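Local coordinates for putative NAD(P)H:FMN oxidoreductase (Porphyromonas gingivalis W83, PDB 3GE5), which binds flavin mononucleotide and, as a member of the nitroreductase family, probably works as an FMN-dependent oxidoreductase, at residues 105-110 with 160-165. Numbering follows the deposited sequence. Where two conformers were deposited one is given.
Sequences LGDHQR and PSHMTP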
loop_
_atom_site.group_PDB
_atom_site.type_symbol
_atom_site.label_atom_id
_atom_site.label_comp_id
_atom_site.label_asym_id
_atom_site.label_seq_id
_atom_site.Cartn_x
_atom_site.Cartn_y
_atom_site.Cartn_z
ATOM N N LEU A 105 5.929 7.334 -10.281
ATOM C CA LEU A 105 5.716 8.737 -10.344
ATOM C C LEU A 105 4.300 9.040 -9.887
ATOM O O LEU A 105 3.349 8.333 -10.278
ATOM C CB LEU A 105 5.855 9.236 -11.785
ATOM C CG LEU A 105 7.114 8.814 -12.545
ATOM C CD1 LEU A 105 7.163 9.447 -13.919
ATOM C CD2 LEU A 105 8.382 9.187 -11.690
ATOM N N GLY A 106 4.153 10.081 -9.077
ATOM C CA GLY A 106 2.830 10.521 -8.645
ATOM C C GLY A 106 2.502 11.839 -9.320
ATOM O O GLY A 106 3.351 12.747 -9.374
ATOM N N ASP A 107 1.292 11.939 -9.863
ATOM C CA ASP A 107 0.879 13.113 -10.637
ATOM C C ASP A 107 -0.011 14.017 -9.761
ATOM O O ASP A 107 -1.188 13.711 -9.548
ATOM C CB ASP A 107 0.180 12.670 -11.911
ATOM C CG ASP A 107 -0.075 13.801 -12.868
ATOM O OD1 ASP A 107 -0.256 14.961 -12.422
ATOM O OD2 ASP A 107 -0.124 13.514 -14.066
ATOM N N HIS A 108 0.546 15.115 -9.259
ATOM C CA HIS A 108 -0.236 15.985 -8.388
ATOM C C HIS A 108 -1.453 16.595 -9.091
ATOM O O HIS A 108 -2.492 16.814 -8.448
ATOM C CB HIS A 108 0.660 17.011 -7.721
ATOM C CG HIS A 108 1.498 16.422 -6.629
ATOM N ND1 HIS A 108 0.971 16.057 -5.409
ATOM C CD2 HIS A 108 2.813 16.096 -6.581
ATOM C CE1 HIS A 108 1.929 15.558 -4.648
ATOM N NE2 HIS A 108 3.056 15.568 -5.337
ATOM N N GLN A 109 -1.369 16.794 -10.409
ATOM C CA GLN A 109 -2.514 17.363 -11.121
ATOM C C GLN A 109 -3.692 16.377 -11.238
ATOM O O GLN A 109 -4.809 16.789 -11.553
ATOM C CB GLN A 109 -2.100 17.838 -12.510
ATOM C CG GLN A 109 -1.214 19.011 -12.568
ATOM C CD GLN A 109 -0.786 19.337 -14.036
ATOM O OE1 GLN A 109 -1.028 18.573 -15.018
ATOM N NE2 GLN A 109 -0.128 20.418 -14.161
ATOM N N ARG A 110 -3.443 15.073 -11.048
ATOM C CA ARG A 110 -4.476 14.049 -11.212
ATOM C C ARG A 110 -4.969 13.437 -9.917
ATOM O O ARG A 110 -6.012 12.798 -9.931
ATOM C CB ARG A 110 -3.998 12.947 -12.181
ATOM C CG ARG A 110 -3.698 13.518 -13.544
ATOM C CD ARG A 110 -3.633 12.497 -14.645
ATOM N NE ARG A 110 -2.522 11.576 -14.425
ATOM C CZ ARG A 110 -2.648 10.346 -13.947
ATOM N NH1 ARG A 110 -3.858 9.864 -13.642
ATOM N NH2 ARG A 110 -1.562 9.592 -13.774
ATOM N N PRO A 160 8.144 15.996 -15.651
ATOM C CA PRO A 160 7.474 17.296 -15.487
ATOM C C PRO A 160 7.334 17.704 -14.019
ATOM O O PRO A 160 7.199 16.837 -13.160
ATOM C CB PRO A 160 6.077 17.048 -16.077
ATOM C CG PRO A 160 6.210 15.905 -17.001
ATOM C CD PRO A 160 7.327 15.045 -16.424
ATOM N N SER A 161 7.342 19.015 -13.763
ATOM C CA SER A 161 7.293 19.552 -12.399
ATOM C C SER A 161 6.135 19.001 -11.589
ATOM O O SER A 161 6.295 18.693 -10.414
ATOM C CB SER A 161 7.197 21.086 -12.421
ATOM O OG SER A 161 8.384 21.654 -12.940
ATOM N N HIS A 162 4.994 18.829 -12.245
ATOM C CA HIS A 162 3.767 18.396 -11.573
ATOM C C HIS A 162 3.734 16.900 -11.216
ATOM O O HIS A 162 2.773 16.425 -10.578
ATOM C CB HIS A 162 2.553 18.818 -12.411
ATOM C CG HIS A 162 2.375 18.023 -13.667
ATOM N ND1 HIS A 162 2.905 18.411 -14.879
ATOM C CD2 HIS A 162 1.731 16.855 -13.890
ATOM C CE1 HIS A 162 2.595 17.509 -15.795
ATOM N NE2 HIS A 162 1.883 16.553 -15.217
HETATM N N MSE A 163 4.770 16.169 -11.583
HETATM C CA MSE A 163 4.908 14.775 -11.210
HETATM C C MSE A 163 6.145 14.615 -10.301
HETATM O O MSE A 163 7.145 15.284 -10.478
HETATM C CB MSE A 163 4.996 13.915 -12.468
HETATM C CG MSE A 163 3.723 13.935 -13.305
HETATM SE SE MSE A 163 4.048 13.278 -15.111
HETATM C CE MSE A 163 4.308 11.467 -14.698
ATOM N N THR A 164 6.043 13.742 -9.309
ATOM C CA THR A 164 7.113 13.514 -8.367
ATOM C C THR A 164 7.474 12.033 -8.361
ATOM O O THR A 164 6.595 11.189 -8.266
ATOM C CB THR A 164 6.698 13.909 -6.926
ATOM O OG1 THR A 164 6.352 15.309 -6.887
ATOM C CG2 THR A 164 7.878 13.625 -5.927
ATOM N N PRO A 165 8.779 11.702 -8.494
ATOM C CA PRO A 165 9.147 10.286 -8.257
ATOM C C PRO A 165 9.060 9.995 -6.752
ATOM O O PRO A 165 9.839 10.564 -5.977
ATOM C CB PRO A 165 10.583 10.221 -8.762
ATOM C CG PRO A 165 11.120 11.625 -8.620
ATOM C CD PRO A 165 9.953 12.550 -8.814
#
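His162, in the type I turn from Pro160 to Met163, lays its ring against the side-chain amide of Gln109. The two planes lie 3° apart and Gln109 OE1 sits 3.4 Å above the His162 ring centre. His162 CG stands between its backbone N and carbonyl carbon (chi1 72°), bringing the ring across. At the ring edge, Asp107 OD1 comes within 3.1 Å of His162 CD2, the carboxylate turned obliquely to the ring; Asp107 OD2 takes a salt bridge from Arg110 NE, met from above the carboxylate plane. His162 O accepts a hydrogen bond from His108 N (2.9 Å), the donor lying nearly in line with the C=O although the N-H is bent. Met163, a selenomethionine, begins the strand: its bent chain carries CE to 3.6 Å from Leu105 CD1, while its CG packs on the carboxylate carbon of Asp107. Here strands 100-107 and 163-172, adjacent inner strands of the antiparallel sheet of this nitroreductase-family fold, meet at an end, their short axes 157° apart. Thr164 and Gly106 form the hydrogen-bonded pair (Gly106 N to Thr164 O 2.8 Å, Thr164 N to Gly106 O 2.9 Å). On the sheet face away from Met163, Thr164 OG1 lies in plane at the edge of the His108 ring. Pro165, backed by helix 150-156, receives Leu105 CD2 at 3.8 Å from its CB, and Leu198 of the second subunit packs on Leu105.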